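Local coordinates for tight junction protein ZO-3 (Homo sapiens, PDB 3KFV), which serves as a scaffold that links tight junction transmembrane proteins to the actin cytoskeleton, this portion comprising its SH3 and guanylate kinase-like domains, at residues D3-I7 with H30-T34; I7-F11 with N214-Y219. All coordinates share one frame; numbering follows the deposited sequence.

Interaction 1: D3-I7 with H30-T34; sequences DSFYI and HVLDT
Val31 O accepts two hydrogen bonds from the segment 3-7: Ser4 OG binds it at 2.9 Å, while Phe5 N reaches it in a weak bond of 3.4 Å. With chi1 at -172° the hydroxyl points away from the backbone N of Ser4, where it can reach Val31 O from a direction tilted out of the carbonyl plane. The return bond, Val31 N to Phe5 O at 2.9 Å, makes Phe5 and Val31 a hydrogen-bonded antiparallel pair. Near the chain terminus Asp3 N donates to Thr34 OG1 at 3.1 Å, and Asp3 O takes a CA-H...O contact from Asp33. On one face of the sheet the side chains of Phe5 and Val31 lie side by side, CE2 against CG2 at 3.8 Å, and the methyl CG2 of Thr34 meets the far end of the phenyl ring; Trp49 packs edge-to-face with the same ring. On the other face Tyr6 and His30, a non-hydrogen-bonded pair, set their rings 30° from parallel but slid apart, with centroids 4.6 Å apart, and Tyr6 CE1 lies near His30 CG and CD2. Leu32 CD2 sits over the imidazole face opposite the one that Tyr6 OH approaches, and His30 ND1 is hydrogen-bonded to Glu60. An alanine in place of Tyr6 removes the ring beside the imidazole, and His30 would probably be left with less to hold it from that side, though Glu60 still binds ND1; Trp296 would probably lose its aromatic neighbour too. The short strand segments 5-7 and 30-33 run at 136° to each other, a strongly twisted antiparallel pair. Just past the paired residues Leu32 and Asp33 both face Leu50, a classic beta bulge in the strand 28-33 of this SH3 domain.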
loop_
_atom_site.group_PDB
_atom_site.type_symbol
_atom_site.label_atom_id
_atom_site.label_comp_id
_atom_site.label_asym_id
_atom_site.label_seq_id
_atom_site.Cartn_x
_atom_site.Cartn_y
_atom_site.Cartn_z
ATOM N N ASP A 3 12.986 -2.817 -27.441
ATOM C CA ASP A 3 11.967 -3.567 -26.705
ATOM C C ASP A 3 11.169 -2.650 -25.788
ATOM O O ASP A 3 11.575 -1.520 -25.527
ATOM C CB ASP A 3 12.594 -4.703 -25.885
ATOM C CG ASP A 3 11.589 -5.805 -25.542
ATOM O OD1 ASP A 3 10.489 -5.827 -26.144
ATOM O OD2 ASP A 3 11.896 -6.658 -24.677
ATOM N N SER A 4 10.028 -3.141 -25.311
ATOM C CA SER A 4 9.204 -2.398 -24.365
ATOM C C SER A 4 8.489 -3.329 -23.386
ATOM O O SER A 4 7.993 -4.400 -23.763
ATOM C CB SER A 4 8.186 -1.525 -25.094
ATOM O OG SER A 4 7.521 -0.662 -24.184
ATOM N N PHE A 5 8.435 -2.905 -22.129
ATOM C CA PHE A 5 7.863 -3.704 -21.060
ATOM C C PHE A 5 7.841 -2.903 -19.769
ATOM O O PHE A 5 8.223 -1.730 -19.743
ATOM C CB PHE A 5 8.699 -4.957 -20.855
ATOM C CG PHE A 5 10.173 -4.699 -20.880
ATOM C CD1 PHE A 5 10.928 -5.022 -21.993
ATOM C CD2 PHE A 5 10.804 -4.113 -19.798
ATOM C CE1 PHE A 5 12.284 -4.781 -22.021
ATOM C CE2 PHE A 5 12.164 -3.864 -19.821
ATOM C CZ PHE A 5 12.904 -4.200 -20.934
ATOM N N TYR A 6 7.394 -3.543 -18.695
ATOM C CA TYR A 6 7.365 -2.908 -17.387
ATOM C C TYR A 6 8.398 -3.563 -16.494
ATOM O O TYR A 6 8.619 -4.771 -16.554
ATOM C CB TYR A 6 5.975 -3.010 -16.756
ATOM C CG TYR A 6 4.893 -2.296 -17.537
ATOM C CD1 TYR A 6 4.733 -0.915 -17.449
ATOM C CD2 TYR A 6 4.032 -3.003 -18.360
ATOM C CE1 TYR A 6 3.743 -0.262 -18.164
ATOM C CE2 TYR A 6 3.034 -2.362 -19.080
ATOM C CZ TYR A 6 2.893 -0.994 -18.982
ATOM O OH TYR A 6 1.894 -0.369 -19.707
ATOM N N ILE A 7 9.040 -2.757 -15.664
ATOM C CA ILE A 7 10.112 -3.259 -14.823
ATOM C C ILE A 7 9.909 -2.813 -13.375
ATOM O O ILE A 7 9.452 -1.697 -13.110
ATOM C CB ILE A 7 11.488 -2.785 -15.349
ATOM C CG1 ILE A 7 12.507 -3.920 -15.280
ATOM C CG2 ILE A 7 11.969 -1.562 -14.598
ATOM C CD1 ILE A 7 12.263 -5.011 -16.289
ATOM N N HIS A 30 7.634 1.905 -16.837
ATOM C CA HIS A 30 7.269 1.543 -18.186
ATOM C C HIS A 30 8.445 1.896 -19.080
ATOM O O HIS A 30 8.613 3.052 -19.465
ATOM C CB HIS A 30 6.018 2.295 -18.620
ATOM C CG HIS A 30 5.566 1.956 -20.004
ATOM N ND1 HIS A 30 4.917 2.859 -20.817
ATOM C CD2 HIS A 30 5.683 0.816 -20.725
ATOM C CE1 HIS A 30 4.643 2.287 -21.976
ATOM N NE2 HIS A 30 5.098 1.048 -21.946
ATOM N N VAL A 31 9.279 0.900 -19.374
ATOM C CA VAL A 31 10.438 1.092 -20.242
ATOM C C VAL A 31 9.987 1.223 -21.691
ATOM O O VAL A 31 9.589 0.235 -22.317
ATOM C CB VAL A 31 11.424 -0.079 -20.125
ATOM C CG1 VAL A 31 12.611 0.131 -21.044
ATOM C CG2 VAL A 31 11.879 -0.226 -18.697
ATOM N N LEU A 32 10.048 2.444 -22.213
ATOM C CA LEU A 32 9.527 2.742 -23.544
ATOM C C LEU A 32 10.366 2.121 -24.655
ATOM O O LEU A 32 9.825 1.543 -25.602
ATOM C CB LEU A 32 9.406 4.253 -23.750
ATOM C CG LEU A 32 8.462 4.967 -22.778
ATOM C CD1 LEU A 32 8.288 6.432 -23.162
ATOM C CD2 LEU A 32 7.120 4.256 -22.723
ATOM N N ASP A 33 11.685 2.240 -24.544
ATOM C CA ASP A 33 12.573 1.655 -25.542
ATOM C C ASP A 33 13.914 1.253 -24.947
ATOM O O ASP A 33 14.364 1.848 -23.973
ATOM C CB ASP A 33 12.796 2.619 -26.708
ATOM C CG ASP A 33 13.587 1.982 -27.838
ATOM O OD1 ASP A 33 12.996 1.177 -28.601
ATOM O OD2 ASP A 33 14.801 2.276 -27.954
ATOM N N THR A 34 14.548 0.247 -25.545
ATOM C CA THR A 34 15.851 -0.218 -25.093
ATOM C C THR A 34 16.921 0.025 -26.157
ATOM O O THR A 34 17.338 1.163 -26.393
ATOM C CB THR A 34 15.822 -1.719 -24.734
ATOM O OG1 THR A 34 15.675 -2.501 -25.927
ATOM C CG2 THR A 34 14.667 -2.019 -23.800
#

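Interaction 2: I7-F11 with N214-Y219; sequences IRTHF and NYVQYY
This contact belongs to the junction between the SH3 and guanylate kinase-like domains of this MAGUK protein, where side chains from strand 5-9 and the residue after it, Arg8 and His10, reach the C-terminal end of helix 207-215. That helix closes in a Schellman motif, with Gln217 at positive phi (72°). Tyr215 O, at the helix end, is held end-on by the guanidinium of Arg8, NH1 at 3.1 Å and NH2 at 3.0 Å, and lies near the guanidinium plane. The partial negative charge expected at a helix C terminus would probably strengthen this grip. Arg8 gets there through a chain bent at chi3 (72°), and its NE forms a salt bridge with Glu135. The side-chain amide of Gln217 lies over one guanidinium face, the planes 6° apart and Gln217 CD 3.7 Å from Arg8 NH2. Tyr131 adds a cation-pi contact with Arg8 and stacks on the ring of His10. His10 NE2 also bonds to Glu135, so one carboxylate oxygen serves both residues, while Tyr215 OH has a further partner in Thr126. At the edge of the imidazole, His10 ND1 and Tyr215 OH share a nearly straight hydrogen bond of 2.7 Å.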
loop_
_atom_site.group_PDB
_atom_site.type_symbol
_atom_site.label_atom_id
_atom_site.label_comp_id
_atom_site.label_asym_id
_atom_site.label_seq_id
_atom_site.Cartn_x
_atom_site.Cartn_y
_atom_site.Cartn_z
ATOM N N ILE A 7 9.040 -2.757 -15.664
ATOM C CA ILE A 7 10.112 -3.259 -14.823
ATOM C C ILE A 7 9.909 -2.813 -13.375
ATOM O O ILE A 7 9.452 -1.697 -13.110
ATOM C CB ILE A 7 11.488 -2.785 -15.349
ATOM C CG1 ILE A 7 12.507 -3.920 -15.280
ATOM C CG2 ILE A 7 11.969 -1.562 -14.598
ATOM C CD1 ILE A 7 12.263 -5.011 -16.289
ATOM N N ARG A 8 10.224 -3.704 -12.442
ATOM C CA ARG A 8 10.226 -3.341 -11.034
ATOM C C ARG A 8 11.668 -3.348 -10.507
ATOM O O ARG A 8 12.434 -4.274 -10.777
ATOM C CB ARG A 8 9.330 -4.280 -10.233
ATOM C CG ARG A 8 8.713 -3.628 -9.017
ATOM C CD ARG A 8 7.581 -4.467 -8.441
ATOM N NE ARG A 8 8.034 -5.688 -7.775
ATOM C CZ ARG A 8 7.889 -5.925 -6.475
ATOM N NH1 ARG A 8 7.303 -5.026 -5.700
ATOM N NH2 ARG A 8 8.321 -7.061 -5.950
ATOM N N THR A 9 12.039 -2.305 -9.772
ATOM C CA THR A 9 13.419 -2.127 -9.337
ATOM C C THR A 9 13.644 -2.664 -7.919
ATOM O O THR A 9 12.854 -2.401 -7.016
ATOM C CB THR A 9 13.827 -0.638 -9.410
ATOM O OG1 THR A 9 13.006 0.129 -8.525
ATOM C CG2 THR A 9 13.650 -0.099 -10.821
ATOM N N HIS A 10 14.725 -3.413 -7.727
ATOM C CA HIS A 10 15.011 -4.022 -6.431
ATOM C C HIS A 10 16.347 -3.576 -5.834
ATOM O O HIS A 10 16.997 -4.308 -5.084
ATOM C CB HIS A 10 14.929 -5.546 -6.530
ATOM C CG HIS A 10 13.549 -6.042 -6.819
ATOM N ND1 HIS A 10 12.600 -6.216 -5.833
ATOM C CD2 HIS A 10 12.945 -6.371 -7.986
ATOM C CE1 HIS A 10 11.476 -6.645 -6.380
ATOM N NE2 HIS A 10 11.660 -6.749 -7.684
ATOM N N PHE A 11 16.748 -2.360 -6.179
ATOM C CA PHE A 11 17.875 -1.723 -5.525
ATOM C C PHE A 11 17.672 -0.212 -5.575
ATOM O O PHE A 11 16.821 0.281 -6.319
ATOM C CB PHE A 11 19.199 -2.140 -6.178
ATOM C CG PHE A 11 19.298 -1.798 -7.637
ATOM C CD1 PHE A 11 19.992 -0.668 -8.055
ATOM C CD2 PHE A 11 18.702 -2.604 -8.593
ATOM C CE1 PHE A 11 20.082 -0.344 -9.399
ATOM C CE2 PHE A 11 18.791 -2.289 -9.938
ATOM C CZ PHE A 11 19.482 -1.157 -10.343
ATOM N N ASN A 214 3.092 -3.929 0.064
ATOM C CA ASN A 214 3.227 -3.500 -1.317
ATOM C C ASN A 214 4.413 -4.194 -1.975
ATOM O O ASN A 214 4.348 -4.572 -3.142
ATOM C CB ASN A 214 3.391 -1.988 -1.404
ATOM C CG ASN A 214 2.087 -1.254 -1.233
ATOM O OD1 ASN A 214 1.014 -1.829 -1.403
ATOM N ND2 ASN A 214 2.166 0.024 -0.903
ATOM N N TYR A 215 5.490 -4.374 -1.214
ATOM C CA TYR A 215 6.724 -4.917 -1.763
ATOM C C TYR A 215 6.611 -6.393 -2.135
ATOM O O TYR A 215 7.083 -6.809 -3.197
ATOM C CB TYR A 215 7.892 -4.699 -0.798
ATOM C CG TYR A 215 9.233 -4.979 -1.433
ATOM C CD1 TYR A 215 9.670 -4.235 -2.522
ATOM C CD2 TYR A 215 10.055 -5.989 -0.958
ATOM C CE1 TYR A 215 10.890 -4.484 -3.115
ATOM C CE2 TYR A 215 11.279 -6.246 -1.548
ATOM C CZ TYR A 215 11.688 -5.489 -2.624
ATOM O OH TYR A 215 12.896 -5.737 -3.222
ATOM N N VAL A 216 5.995 -7.181 -1.258
ATOM C CA VAL A 216 5.770 -8.596 -1.550
ATOM C C VAL A 216 4.542 -8.784 -2.436
ATOM O O VAL A 216 4.136 -9.908 -2.706
ATOM C CB VAL A 216 5.614 -9.448 -0.270
ATOM C CG1 VAL A 216 6.864 -9.341 0.590
ATOM C CG2 VAL A 216 4.373 -9.028 0.507
ATOM N N GLN A 217 3.948 -7.677 -2.867
ATOM C CA GLN A 217 2.902 -7.709 -3.888
ATOM C C GLN A 217 1.555 -8.267 -3.413
ATOM O O GLN A 217 0.795 -8.850 -4.188
ATOM C CB GLN A 217 3.402 -8.444 -5.132
ATOM C CG GLN A 217 4.638 -7.794 -5.730
ATOM C CD GLN A 217 4.997 -8.350 -7.090
ATOM O OE1 GLN A 217 4.808 -7.679 -8.109
ATOM N NE2 GLN A 217 5.515 -9.581 -7.121
ATOM N N TYR A 218 1.272 -8.074 -2.129
ATOM C CA TYR A 218 -0.051 -8.312 -1.583
ATOM C C TYR A 218 -0.914 -7.092 -1.858
ATOM O O TYR A 218 -2.137 -7.165 -1.812
ATOM C CB TYR A 218 0.041 -8.562 -0.082
ATOM C CG TYR A 218 0.287 -10.008 0.264
ATOM C CD1 TYR A 218 -0.562 -10.686 1.123
ATOM C CD2 TYR A 218 1.353 -10.703 -0.290
ATOM C CE1 TYR A 218 -0.350 -12.014 1.435
ATOM C CE2 TYR A 218 1.578 -12.037 0.019
ATOM C CZ TYR A 218 0.721 -12.688 0.884
ATOM O OH TYR A 218 0.927 -14.016 1.202
ATOM N N TYR A 219 -0.251 -5.975 -2.146
ATOM C CA TYR A 219 -0.892 -4.715 -2.526
ATOM C C TYR A 219 -2.228 -4.464 -1.850
ATOM O O TYR A 219 -3.279 -4.570 -2.488
ATOM C CB TYR A 219 -1.054 -4.615 -4.046
ATOM C CG TYR A 219 0.258 -4.489 -4.775
ATOM C CD1 TYR A 219 1.070 -3.369 -4.601
ATOM C CD2 TYR A 219 0.693 -5.487 -5.628
ATOM C CE1 TYR A 219 2.270 -3.251 -5.259
ATOM C CE2 TYR A 219 1.896 -5.374 -6.294
ATOM C CZ TYR A 219 2.678 -4.256 -6.106
ATOM O OH TYR A 219 3.872 -4.159 -6.780
#

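In the fold
From the N terminus, the chain enters the SH3 domain on strand 5-9; both contacts draw on it, overlapping at Ile7, which of their partner segments touches only 30-34. Interaction 1 closes a short loop of 22 residues between its segments, bringing strand 28-33 back beside the first half of the strand. Interaction 2 starts from the second half, whose pairing continues with residues before 30-34, and spans 202 residues into the guanylate kinase-like domain. The loop of interaction 1 closes after interaction 2 has opened at 7-11, so the two overlap and neither contains the other. Interaction 1 thus joins two neighbouring strands within one sheet, whereas interaction 2 ties that sheet to a helix of the second domain.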